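Local coordinates for uncharacterized protein (Arthrobacter sp., PDB 3KOP), which is of unknown function but adopts a cyclophilin-like fold and assembles from six copies of the chain, at residues Ile26-Arg31 against Asp160-Ala165; Pro56-Val61 against Asp176-Phe181; Glu86-Thr91 against Pro148-Ala153; Val90-Gly95 against Asn137-Gly142. All coordinates share one frame; numbering follows the deposited sequence.

Contact 1: residues Ile26-Arg31 against Asp160-Ala165; sequences ITLEKR and DEMAAA
The guanidinium of R31, whose NE passes 3.9 Å from the backbone O of A165, is gripped from several sides. NE forms a salt bridge with D168, NH1 forms another with E177, and NH2 donates to the carbonyl O of G173, all in the same chain. This arginine closes one end of a helix-on-sheet packing in the cyclophilin-like fold: helix 159-172 packs against the sheet near the end of strand 23-28, where the chain runs out into the turn at E29-R31. The axes of strand 26-28 and helix 160-165 approach to 10.3 Å at their closest, at an angle of 36°, and no hydrogen bond joins the two segments, so side chains have to fill the layer between them.

L28 does most of that filling from the strand. Its CD1 touches two helix residues about one turn apart, 3.6 Å from the SE of selenomethionine M162 and 3.6 Å from the CB of A165. A165 is small enough to let the leucine come down close to the helix, while the extended chain of R31 passes the same methyl more loosely, CD lying 4.4 Å from A165 CB. M162 leaves the helix with CG anti to its backbone N (chi1 180°) and then bends at both following torsions; these bends carry SE obliquely across L28 and point the methyl at the strand backbone. Next to it, V33 and C35 of the neighbouring strand 33-39 also touch this side chain. Across to strand 26-28 the tip of M162 meets main chain, with CE 3.6 Å from the carbonyl O of I26.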
loop_
_atom_site.group_PDB
_atom_site.type_symbol
_atom_site.label_atom_id
_atom_site.label_comp_id
_atom_site.label_asym_id
_atom_site.label_seq_id
_atom_site.Cartn_x
_atom_site.Cartn_y
_atom_site.Cartn_z
ATOM N N ILE F 26 -1.195 18.393 26.774
ATOM C CA ILE F 26 -1.241 18.777 25.385
ATOM C C ILE F 26 -2.429 19.721 25.248
ATOM O O ILE F 26 -3.562 19.334 25.505
ATOM C CB ILE F 26 -1.417 17.583 24.457
ATOM C CG1 ILE F 26 -0.343 16.523 24.710
ATOM C CG2 ILE F 26 -1.384 18.045 23.003
ATOM C CD1 ILE F 26 -0.583 15.151 23.973
ATOM N N THR F 27 -2.141 20.950 24.847
ATOM C CA THR F 27 -3.075 22.065 24.991
ATOM C C THR F 27 -3.192 22.835 23.698
ATOM O O THR F 27 -2.179 23.108 23.045
ATOM C CB THR F 27 -2.580 23.064 26.090
ATOM O OG1 THR F 27 -2.450 22.387 27.351
ATOM C CG2 THR F 27 -3.561 24.249 26.244
ATOM N N LEU F 28 -4.431 23.198 23.358
ATOM C CA LEU F 28 -4.730 24.178 22.345
ATOM C C LEU F 28 -5.011 25.494 23.060
ATOM O O LEU F 28 -5.972 25.610 23.825
ATOM C CB LEU F 28 -5.939 23.744 21.503
ATOM C CG LEU F 28 -5.685 22.543 20.591
ATOM C CD1 LEU F 28 -7.001 21.913 20.095
ATOM C CD2 LEU F 28 -4.799 22.943 19.410
ATOM N N GLU F 29 -4.182 26.488 22.812
ATOM C CA GLU F 29 -4.151 27.682 23.670
ATOM C C GLU F 29 -5.319 28.605 23.438
ATOM O O GLU F 29 -5.801 29.215 24.376
ATOM C CB GLU F 29 -2.898 28.492 23.423
ATOM C CG GLU F 29 -1.597 27.729 23.553
ATOM C CD GLU F 29 -1.088 27.639 24.959
ATOM O OE1 GLU F 29 -1.890 27.720 25.913
ATOM O OE2 GLU F 29 0.137 27.495 25.109
ATOM N N LYS F 30 -5.747 28.747 22.185
ATOM C CA LYS F 30 -6.828 29.662 21.845
ATOM C C LYS F 30 -8.155 29.036 22.208
ATOM O O LYS F 30 -8.973 29.655 22.893
ATOM C CB LYS F 30 -6.793 30.007 20.361
ATOM C CG LYS F 30 -7.838 30.987 19.899
ATOM C CD LYS F 30 -7.577 31.389 18.464
ATOM C CE LYS F 30 -8.682 32.293 17.897
ATOM N NZ LYS F 30 -9.657 31.472 17.111
ATOM N N ARG F 31 -8.393 27.808 21.782
ATOM C CA ARG F 31 -9.618 27.131 22.221
ATOM C C ARG F 31 -9.611 26.772 23.728
ATOM O O ARG F 31 -10.658 26.496 24.306
ATOM C CB ARG F 31 -9.899 25.909 21.353
ATOM C CG ARG F 31 -10.263 26.259 19.906
ATOM C CD ARG F 31 -10.075 25.098 18.984
ATOM N NE ARG F 31 -10.577 25.403 17.651
ATOM C CZ ARG F 31 -9.955 26.163 16.758
ATOM N NH1 ARG F 31 -8.749 26.676 17.002
ATOM N NH2 ARG F 31 -10.531 26.387 15.581
ATOM N N ASP F 160 -11.827 12.808 24.250
ATOM C CA ASP F 160 -13.082 13.216 23.611
ATOM C C ASP F 160 -13.145 14.726 23.396
ATOM O O ASP F 160 -13.493 15.178 22.318
ATOM C CB ASP F 160 -14.305 12.752 24.412
ATOM C CG ASP F 160 -14.436 11.235 24.441
ATOM O OD1 ASP F 160 -13.823 10.575 23.607
ATOM O OD2 ASP F 160 -15.134 10.697 25.327
ATOM N N GLU F 161 -12.778 15.490 24.412
ATOM C CA GLU F 161 -12.792 16.933 24.310
ATOM C C GLU F 161 -11.749 17.395 23.303
ATOM O O GLU F 161 -12.006 18.324 22.529
ATOM C CB GLU F 161 -12.532 17.614 25.660
ATOM C CG GLU F 161 -13.628 17.422 26.691
ATOM C CD GLU F 161 -13.620 16.066 27.395
ATOM O OE1 GLU F 161 -12.800 15.157 27.068
ATOM O OE2 GLU F 161 -14.479 15.915 28.310
HETATM N N MSE F 162 -10.592 16.732 23.280
HETATM C CA MSE F 162 -9.564 17.095 22.330
HETATM C C MSE F 162 -10.048 16.800 20.909
HETATM O O MSE F 162 -9.871 17.619 20.012
HETATM C CB MSE F 162 -8.243 16.385 22.615
HETATM C CG MSE F 162 -7.094 16.725 21.615
HETATM SE SE MSE F 162 -6.691 18.640 21.474
HETATM C CE MSE F 162 -6.325 18.978 23.274
ATOM N N ALA F 163 -10.645 15.627 20.704
ATOM C CA ALA F 163 -11.189 15.281 19.395
ATOM C C ALA F 163 -12.203 16.318 18.900
ATOM O O ALA F 163 -12.161 16.701 17.722
ATOM C CB ALA F 163 -11.796 13.847 19.390
ATOM N N ALA F 164 -13.082 16.779 19.789
ATOM C CA ALA F 164 -14.082 17.803 19.438
ATOM C C ALA F 164 -13.403 19.133 19.058
ATOM O O ALA F 164 -13.818 19.802 18.103
ATOM C CB ALA F 164 -15.148 17.988 20.577
ATOM N N ALA F 165 -12.300 19.465 19.738
ATOM C CA ALA F 165 -11.520 20.680 19.395
ATOM C C ALA F 165 -10.851 20.566 18.014
ATOM O O ALA F 165 -10.764 21.532 17.252
ATOM C CB ALA F 165 -10.474 20.977 20.480
#

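Contact 2: residues Pro56-Val61 against Asp176-Phe181; sequences PQSSQV and DETLTF
S58 and T180 face each other as a non-hydrogen-bonded antiparallel pair, their hydroxyls OG and OG1 only 2.6 Å apart; T180 OG1 also meets E29 OE2. S58 holds OG anti to its backbone N (chi1 -172°), which also brings that oxygen 3.1 Å from T178 CG2. On the other face of the sheet stand Q57, S59, L179 and F181. Q57 O takes the backbone N of F181 at 2.7 Å, and the same oxygen lies in the plane of the F181 ring, at its edge.

Past S59, a bend at chi2 (75°) folds the amide of Q60 back over the end of the pairing. Its NE2 donates to V61 O at 2.9 Å, nearly straight and on a lone pair, and also to A174 O. OE1 accepts hydrogen bonds from two waters, one of which also donates to E177 O while the other accepts from D176 N. V61 puts CG1 in the crowded position between backbone N and carbonyl carbon (chi1 77°), where it presses on E177 CG at 3.5 Å; CG2 lies 3.8 Å from L179 CB. E177 bends away, and its OE1 receives both T178 N, through the anti lone pair, and K30 N.

M171 of a neighbouring subunit packs on Q60. Within the chain, strand 57-63 lies between strands 178-183 and 70-76, and strand 178-183 has 23-28 along its far side.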
loop_
_atom_site.group_PDB
_atom_site.type_symbol
_atom_site.label_atom_id
_atom_site.label_comp_id
_atom_site.label_asym_id
_atom_site.label_seq_id
_atom_site.Cartn_x
_atom_site.Cartn_y
_atom_site.Cartn_z
ATOM N N PRO F 56 8.778 23.061 27.734
ATOM C CA PRO F 56 7.643 22.970 26.798
ATOM C C PRO F 56 8.020 23.164 25.326
ATOM O O PRO F 56 9.060 23.748 25.033
ATOM C CB PRO F 56 6.746 24.120 27.253
ATOM C CG PRO F 56 7.688 25.123 27.803
ATOM C CD PRO F 56 8.767 24.335 28.468
ATOM N N GLN F 57 7.172 22.670 24.428
ATOM C CA GLN F 57 7.277 22.920 22.990
ATOM C C GLN F 57 5.919 23.379 22.490
ATOM O O GLN F 57 4.856 22.751 22.742
ATOM C CB GLN F 57 7.734 21.680 22.228
ATOM C CG GLN F 57 9.148 21.256 22.551
ATOM C CD GLN F 57 10.187 22.223 22.001
ATOM O OE1 GLN F 57 10.082 22.655 20.865
ATOM N NE2 GLN F 57 11.227 22.506 22.789
ATOM N N SER F 58 5.959 24.461 21.729
ATOM C CA SER F 58 4.771 25.200 21.428
ATOM C C SER F 58 4.921 25.887 20.104
ATOM O O SER F 58 5.885 26.614 19.869
ATOM C CB SER F 58 4.548 26.231 22.517
ATOM O OG SER F 58 3.289 26.857 22.373
ATOM N N SER F 59 3.951 25.667 19.240
ATOM C CA SER F 59 3.989 26.296 17.945
ATOM C C SER F 59 2.633 26.210 17.254
ATOM O O SER F 59 1.755 25.488 17.689
ATOM C CB SER F 59 5.059 25.616 17.107
ATOM O OG SER F 59 5.175 26.228 15.846
ATOM N N GLN F 60 2.488 26.973 16.183
ATOM C CA GLN F 60 1.275 26.982 15.346
ATOM C C GLN F 60 0.805 25.570 15.083
ATOM O O GLN F 60 1.601 24.690 14.738
ATOM C CB GLN F 60 1.608 27.678 14.008
ATOM C CG GLN F 60 0.594 27.510 12.900
ATOM C CD GLN F 60 -0.628 28.360 13.142
ATOM O OE1 GLN F 60 -0.506 29.569 13.250
ATOM N NE2 GLN F 60 -1.816 27.729 13.217
ATOM N N VAL F 61 -0.497 25.353 15.229
ATOM C CA VAL F 61 -1.094 24.040 14.975
ATOM C C VAL F 61 -1.478 23.893 13.500
ATOM O O VAL F 61 -1.822 24.877 12.802
ATOM C CB VAL F 61 -2.342 23.793 15.885
ATOM C CG1 VAL F 61 -3.574 24.560 15.358
ATOM C CG2 VAL F 61 -2.645 22.248 15.986
ATOM N N ASP F 176 -4.255 31.579 14.577
ATOM C CA ASP F 176 -3.937 32.039 15.925
ATOM C C ASP F 176 -4.035 30.924 16.940
ATOM O O ASP F 176 -4.072 31.184 18.131
ATOM C CB ASP F 176 -4.819 33.231 16.322
ATOM C CG ASP F 176 -4.624 34.423 15.406
ATOM O OD1 ASP F 176 -3.452 34.680 15.022
ATOM O OD2 ASP F 176 -5.633 35.093 15.050
ATOM N N GLU F 177 -4.055 29.677 16.472
ATOM C CA GLU F 177 -4.173 28.556 17.372
ATOM C C GLU F 177 -2.808 27.987 17.519
ATOM O O GLU F 177 -2.076 27.873 16.531
ATOM C CB GLU F 177 -5.168 27.507 16.853
ATOM C CG GLU F 177 -5.412 26.339 17.798
ATOM C CD GLU F 177 -5.857 26.760 19.199
ATOM O OE1 GLU F 177 -4.978 27.104 20.032
ATOM O OE2 GLU F 177 -7.080 26.700 19.484
ATOM N N THR F 178 -2.466 27.643 18.756
ATOM C CA THR F 178 -1.135 27.134 19.111
ATOM C C THR F 178 -1.303 25.797 19.820
ATOM O O THR F 178 -2.178 25.646 20.687
ATOM C CB THR F 178 -0.417 28.144 20.052
ATOM O OG1 THR F 178 -0.320 29.410 19.398
ATOM C CG2 THR F 178 0.964 27.682 20.428
ATOM N N LEU F 179 -0.451 24.836 19.461
ATOM C CA LEU F 179 -0.424 23.541 20.121
ATOM C C LEU F 179 0.813 23.436 21.034
ATOM O O LEU F 179 1.973 23.525 20.583
ATOM C CB LEU F 179 -0.396 22.423 19.070
ATOM C CG LEU F 179 -0.331 20.986 19.576
ATOM C CD1 LEU F 179 -1.612 20.570 20.338
ATOM C CD2 LEU F 179 -0.031 20.025 18.403
ATOM N N THR F 180 0.558 23.202 22.312
ATOM C CA THR F 180 1.596 23.238 23.335
ATOM C C THR F 180 1.743 21.916 24.074
ATOM O O THR F 180 0.774 21.376 24.627
ATOM C CB THR F 180 1.324 24.383 24.341
ATOM O OG1 THR F 180 1.355 25.624 23.634
ATOM C CG2 THR F 180 2.397 24.400 25.447
ATOM N N PHE F 181 2.965 21.379 24.057
ATOM C CA PHE F 181 3.311 20.237 24.871
ATOM C C PHE F 181 4.091 20.697 26.115
ATOM O O PHE F 181 5.089 21.408 26.009
ATOM C CB PHE F 181 4.125 19.225 24.061
ATOM C CG PHE F 181 3.398 18.688 22.822
ATOM C CD1 PHE F 181 3.338 19.432 21.665
ATOM C CD2 PHE F 181 2.842 17.404 22.820
ATOM C CE1 PHE F 181 2.697 18.937 20.528
ATOM C CE2 PHE F 181 2.219 16.906 21.695
ATOM C CZ PHE F 181 2.154 17.675 20.544
HETATM O O HOH W 1 -2.264 31.528 12.863
HETATM O O HOH W 2 -0.687 30.330 16.095
#

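Contact 3: residues Glu86-Thr91 against Pro148-Ala153; sequences ENTTVT and PGNVFA
The two-residue strand T88-T89 pairs antiparallel with G149-N150 of the long strand 145-157, which goes on into a classic beta bulge where F152 and A153 both face V97. T89 and G149 form the hydrogen-bonded pair, each N giving to the other's O at 3.0 Å. T88 and N150 are the non-hydrogen-bonded pair beside it.

N87 extends the pairing by other means. Its backbone has left-handed helical angles, its O accepts from V151 N, and its side chain, with CG anti to the backbone N (chi1 -160°), swings ND2 onto V151 O at 2.8 Å, the N-H pointing almost straight at the oxygen (177°). T89 CG2 and V151 CG2 are tightly packed at 3.4 Å. In N150, OD1 accepts E86 N at 3.0 Å, a donor that stands well above the amide plane, while ND2 gives to G84 O and T47 OG1. A leucine in place of N150 would probably leave E86 N without its acceptor and G84 O without this donor, setting the approach to the short strand free to shift.

T89 OG1 accepts T91 N, making an ST turn, and bonds N136 of one neighbouring subunit, as T88 OG1 bonds D143 O of another. Two asparagine amides thus fix the entry to a very short strand, while the ST turn at T89 shapes its exit, in a buried place beside subunit interfaces.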
loop_
_atom_site.group_PDB
_atom_site.type_symbol
_atom_site.label_atom_id
_atom_site.label_comp_id
_atom_site.label_asym_id
_atom_site.label_seq_id
_atom_site.Cartn_x
_atom_site.Cartn_y
_atom_site.Cartn_z
ATOM N N GLU F 86 11.633 4.357 16.612
ATOM C CA GLU F 86 11.327 3.759 17.922
ATOM C C GLU F 86 9.813 3.638 18.069
ATOM O O GLU F 86 9.098 4.656 17.945
ATOM C CB GLU F 86 11.894 4.649 19.047
ATOM C CG GLU F 86 11.992 3.961 20.398
ATOM C CD GLU F 86 12.437 4.896 21.551
ATOM O OE1 GLU F 86 11.987 6.058 21.601
ATOM O OE2 GLU F 86 13.210 4.428 22.411
ATOM N N ASN F 87 9.326 2.424 18.345
ATOM C CA ASN F 87 7.910 2.157 18.533
ATOM C C ASN F 87 7.055 2.759 17.419
ATOM O O ASN F 87 6.027 3.400 17.684
ATOM C CB ASN F 87 7.446 2.710 19.885
ATOM C CG ASN F 87 6.172 2.080 20.381
ATOM O OD1 ASN F 87 6.010 0.869 20.315
ATOM N ND2 ASN F 87 5.278 2.889 20.951
ATOM N N THR F 88 7.479 2.545 16.182
ATOM C CA THR F 88 6.858 3.223 15.062
ATOM C C THR F 88 5.528 2.605 14.646
ATOM O O THR F 88 5.238 1.389 14.876
ATOM C CB THR F 88 7.811 3.290 13.866
ATOM O OG1 THR F 88 8.000 1.987 13.342
ATOM C CG2 THR F 88 9.230 3.855 14.291
ATOM N N THR F 89 4.710 3.467 14.062
ATOM C CA THR F 89 3.487 3.066 13.405
ATOM C C THR F 89 3.323 3.773 12.042
ATOM O O THR F 89 3.815 4.906 11.822
ATOM C CB THR F 89 2.251 3.360 14.307
ATOM O OG1 THR F 89 1.084 2.731 13.763
ATOM C CG2 THR F 89 2.048 4.873 14.434
ATOM N N VAL F 90 2.643 3.087 11.123
ATOM C CA VAL F 90 2.043 3.786 9.981
ATOM C C VAL F 90 0.527 3.758 10.027
ATOM O O VAL F 90 -0.131 4.235 9.097
ATOM C CB VAL F 90 2.558 3.299 8.625
ATOM C CG1 VAL F 90 4.067 3.728 8.481
ATOM C CG2 VAL F 90 2.351 1.767 8.445
ATOM N N THR F 91 -0.010 3.198 11.115
ATOM C CA THR F 91 -1.418 3.065 11.366
ATOM C C THR F 91 -1.706 3.659 12.745
ATOM O O THR F 91 -2.087 2.931 13.648
ATOM C CB THR F 91 -1.878 1.567 11.320
ATOM O OG1 THR F 91 -1.097 0.765 12.218
ATOM C CG2 THR F 91 -1.744 0.989 9.906
ATOM N N PRO F 148 6.589 6.649 8.736
ATOM C CA PRO F 148 6.347 6.172 10.084
ATOM C C PRO F 148 6.602 7.219 11.166
ATOM O O PRO F 148 7.529 8.034 11.043
ATOM C CB PRO F 148 7.299 4.979 10.233
ATOM C CG PRO F 148 7.863 4.688 8.841
ATOM C CD PRO F 148 7.708 5.950 8.059
ATOM N N GLY F 149 5.755 7.213 12.192
ATOM C CA GLY F 149 5.911 8.078 13.341
ATOM C C GLY F 149 6.269 7.263 14.580
ATOM O O GLY F 149 5.757 6.160 14.779
ATOM N N ASN F 150 7.142 7.815 15.433
ATOM C CA ASN F 150 7.434 7.184 16.747
ATOM C C ASN F 150 6.265 7.454 17.682
ATOM O O ASN F 150 5.952 8.622 17.971
ATOM C CB ASN F 150 8.700 7.769 17.424
ATOM C CG ASN F 150 10.005 7.414 16.727
ATOM O OD1 ASN F 150 10.020 6.771 15.678
ATOM N ND2 ASN F 150 11.129 7.793 17.349
ATOM N N VAL F 151 5.614 6.412 18.181
ATOM C CA VAL F 151 4.495 6.583 19.117
ATOM C C VAL F 151 5.113 6.666 20.515
ATOM O O VAL F 151 5.676 5.679 21.025
ATOM C CB VAL F 151 3.469 5.402 19.075
ATOM C CG1 VAL F 151 2.384 5.584 20.173
ATOM C CG2 VAL F 151 2.833 5.237 17.681
ATOM N N PHE F 152 5.023 7.841 21.142
ATOM C CA PHE F 152 5.752 8.053 22.408
ATOM C C PHE F 152 4.872 8.437 23.598
ATOM O O PHE F 152 5.359 8.554 24.723
ATOM C CB PHE F 152 6.876 9.105 22.207
ATOM C CG PHE F 152 6.383 10.534 22.137
ATOM C CD1 PHE F 152 6.024 11.105 20.914
ATOM C CD2 PHE F 152 6.293 11.312 23.285
ATOM C CE1 PHE F 152 5.588 12.384 20.835
ATOM C CE2 PHE F 152 5.830 12.614 23.201
ATOM C CZ PHE F 152 5.477 13.147 21.979
ATOM N N ALA F 153 3.588 8.629 23.351
ATOM C CA ALA F 153 2.649 8.911 24.403
ATOM C C ALA F 153 1.253 8.499 23.998
ATOM O O ALA F 153 0.949 8.324 22.786
ATOM C CB ALA F 153 2.684 10.365 24.799
#

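Contact 4: residues Val90-Gly95 against Asn137-Gly142; sequences VTPIPG and NLLLNG
N137 reaches across to P92 with the whole length of its side chain. CB starts 3.9 Å from P92 CG, beside the proline ring. CG, anti to the carbonyl carbon (chi1 -48°), lies 3.8 Å from P92 O. At the tip ND2 donates to P92 O at 2.9 Å, nearly straight from the nitrogen (171°) but arriving well above the carbonyl plane; it also gives to G134 O, and OD1 accepts N69 N. A water bridges the same two residues, donating to P92 O and accepting from N137 N, so this carbonyl is held twice.

Farther along, L139 N donates to V90 O at 2.9 Å, the one backbone bond between the two segments. L139 is the centre of an inverse gamma turn, and its CD1 lies 3.8 Å from P92 CG, leaving the proline ring in contact with both N137 and L139. With a valine in place of N137, P92 O would probably lose its direct bond to this segment, and N69 N and G134 O their partners in the amide.

The outer sides meet other copies of the protein, L138 packing on T91 of one neighbouring subunit and L140 on L140 of another. The proline ring packs on N137 CB and L139 CD1 while its carbonyl is bound by the amide; an amide bond and one backbone bond thus join the loop 90-95 to the chain leading into strand 140-141, with no strand pairing between them.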
loop_
_atom_site.group_PDB
_atom_site.type_symbol
_atom_site.label_atom_id
_atom_site.label_comp_id
_atom_site.label_asym_id
_atom_site.label_seq_id
_atom_site.Cartn_x
_atom_site.Cartn_y
_atom_site.Cartn_z
ATOM N N VAL F 90 2.643 3.087 11.123
ATOM C CA VAL F 90 2.043 3.786 9.981
ATOM C C VAL F 90 0.527 3.758 10.027
ATOM O O VAL F 90 -0.131 4.235 9.097
ATOM C CB VAL F 90 2.558 3.299 8.625
ATOM C CG1 VAL F 90 4.067 3.728 8.481
ATOM C CG2 VAL F 90 2.351 1.767 8.445
ATOM N N THR F 91 -0.010 3.198 11.115
ATOM C CA THR F 91 -1.418 3.065 11.366
ATOM C C THR F 91 -1.706 3.659 12.745
ATOM O O THR F 91 -2.087 2.931 13.648
ATOM C CB THR F 91 -1.878 1.567 11.320
ATOM O OG1 THR F 91 -1.097 0.765 12.218
ATOM C CG2 THR F 91 -1.744 0.989 9.906
ATOM N N PRO F 92 -1.542 4.994 12.898
ATOM C CA PRO F 92 -1.812 5.563 14.198
ATOM C C PRO F 92 -3.284 5.480 14.608
ATOM O O PRO F 92 -4.198 5.544 13.757
ATOM C CB PRO F 92 -1.365 7.012 14.047
ATOM C CG PRO F 92 -1.495 7.312 12.608
ATOM C CD PRO F 92 -1.264 6.035 11.895
ATOM N N ILE F 93 -3.500 5.359 15.912
ATOM C CA ILE F 93 -4.823 5.118 16.471
ATOM C C ILE F 93 -5.250 6.233 17.422
ATOM O O ILE F 93 -4.415 7.064 17.809
ATOM C CB ILE F 93 -4.861 3.774 17.183
ATOM C CG1 ILE F 93 -4.093 3.833 18.505
ATOM C CG2 ILE F 93 -4.320 2.700 16.262
ATOM C CD1 ILE F 93 -4.209 2.498 19.336
ATOM N N PRO F 94 -6.569 6.279 17.771
ATOM C CA PRO F 94 -7.005 7.388 18.613
ATOM C C PRO F 94 -6.194 7.419 19.905
ATOM O O PRO F 94 -5.959 6.394 20.509
ATOM C CB PRO F 94 -8.475 7.064 18.905
ATOM C CG PRO F 94 -8.916 6.226 17.740
ATOM C CD PRO F 94 -7.698 5.429 17.367
ATOM N N GLY F 95 -5.753 8.590 20.277
ATOM C CA GLY F 95 -4.948 8.782 21.465
ATOM C C GLY F 95 -3.455 8.738 21.274
ATOM O O GLY F 95 -2.731 9.117 22.172
ATOM N N ASN F 137 -6.500 5.904 10.086
ATOM C CA ASN F 137 -5.498 6.847 9.555
ATOM C C ASN F 137 -4.382 6.059 8.908
ATOM O O ASN F 137 -4.020 4.987 9.408
ATOM C CB ASN F 137 -4.885 7.643 10.708
ATOM C CG ASN F 137 -5.925 8.199 11.656
ATOM O OD1 ASN F 137 -6.728 9.076 11.300
ATOM N ND2 ASN F 137 -5.914 7.695 12.870
ATOM N N LEU F 138 -3.810 6.570 7.820
ATOM C CA LEU F 138 -2.605 5.980 7.235
ATOM C C LEU F 138 -1.524 7.031 7.086
ATOM O O LEU F 138 -1.757 8.133 6.537
ATOM C CB LEU F 138 -2.931 5.347 5.879
ATOM C CG LEU F 138 -3.827 4.119 5.875
ATOM C CD1 LEU F 138 -4.342 3.879 4.424
ATOM C CD2 LEU F 138 -3.003 2.895 6.368
ATOM N N LEU F 139 -0.345 6.700 7.599
ATOM C CA LEU F 139 0.816 7.569 7.523
ATOM C C LEU F 139 1.554 7.299 6.221
ATOM O O LEU F 139 2.614 6.632 6.144
ATOM C CB LEU F 139 1.702 7.430 8.759
ATOM C CG LEU F 139 1.262 8.333 9.943
ATOM C CD1 LEU F 139 1.989 7.957 11.212
ATOM C CD2 LEU F 139 1.506 9.841 9.612
ATOM N N LEU F 140 0.956 7.842 5.172
ATOM C CA LEU F 140 1.362 7.569 3.792
ATOM C C LEU F 140 1.000 8.784 2.952
ATOM O O LEU F 140 -0.115 9.285 3.056
ATOM C CB LEU F 140 0.590 6.343 3.303
ATOM C CG LEU F 140 0.616 5.902 1.856
ATOM C CD1 LEU F 140 1.981 5.720 1.362
ATOM C CD2 LEU F 140 -0.161 4.586 1.714
ATOM N N ASN F 141 1.951 9.261 2.155
ATOM C CA ASN F 141 1.749 10.426 1.310
ATOM C C ASN F 141 2.384 10.258 -0.069
ATOM O O ASN F 141 3.168 9.348 -0.328
ATOM C CB ASN F 141 2.232 11.720 1.990
ATOM C CG ASN F 141 3.767 11.811 2.126
ATOM O OD1 ASN F 141 4.523 11.572 1.179
ATOM N ND2 ASN F 141 4.216 12.241 3.303
ATOM N N GLY F 142 1.978 11.137 -0.969
ATOM C CA GLY F 142 2.448 11.130 -2.340
ATOM C C GLY F 142 3.803 11.769 -2.605
ATOM O O GLY F 142 4.214 11.821 -3.742
HETATM O O HOH W 3 -5.077 3.964 11.758
#

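How the contacts relate
Contacts 1, 3 and 4 are buried, whereas contact 2 is only partly buried, with P56, S58 and D176 exposed. Contacts 1 and 2 share a border: strands 23-28 and 178-183 are neighbours in the sheet, and E29 and K30 of one bond T180 and E177 of the other. Contact 1 is helix against sheet, carried by apolar groups with charge at one end; contact 2 is regular strand pairing. Contacts 3 and 4 lie on another part of the sheet, share V90 and T91, and rely on asparagine amides where strands are short or missing. Both touch the same neighbouring subunit, while contact 1 meets no other chain of the assembly.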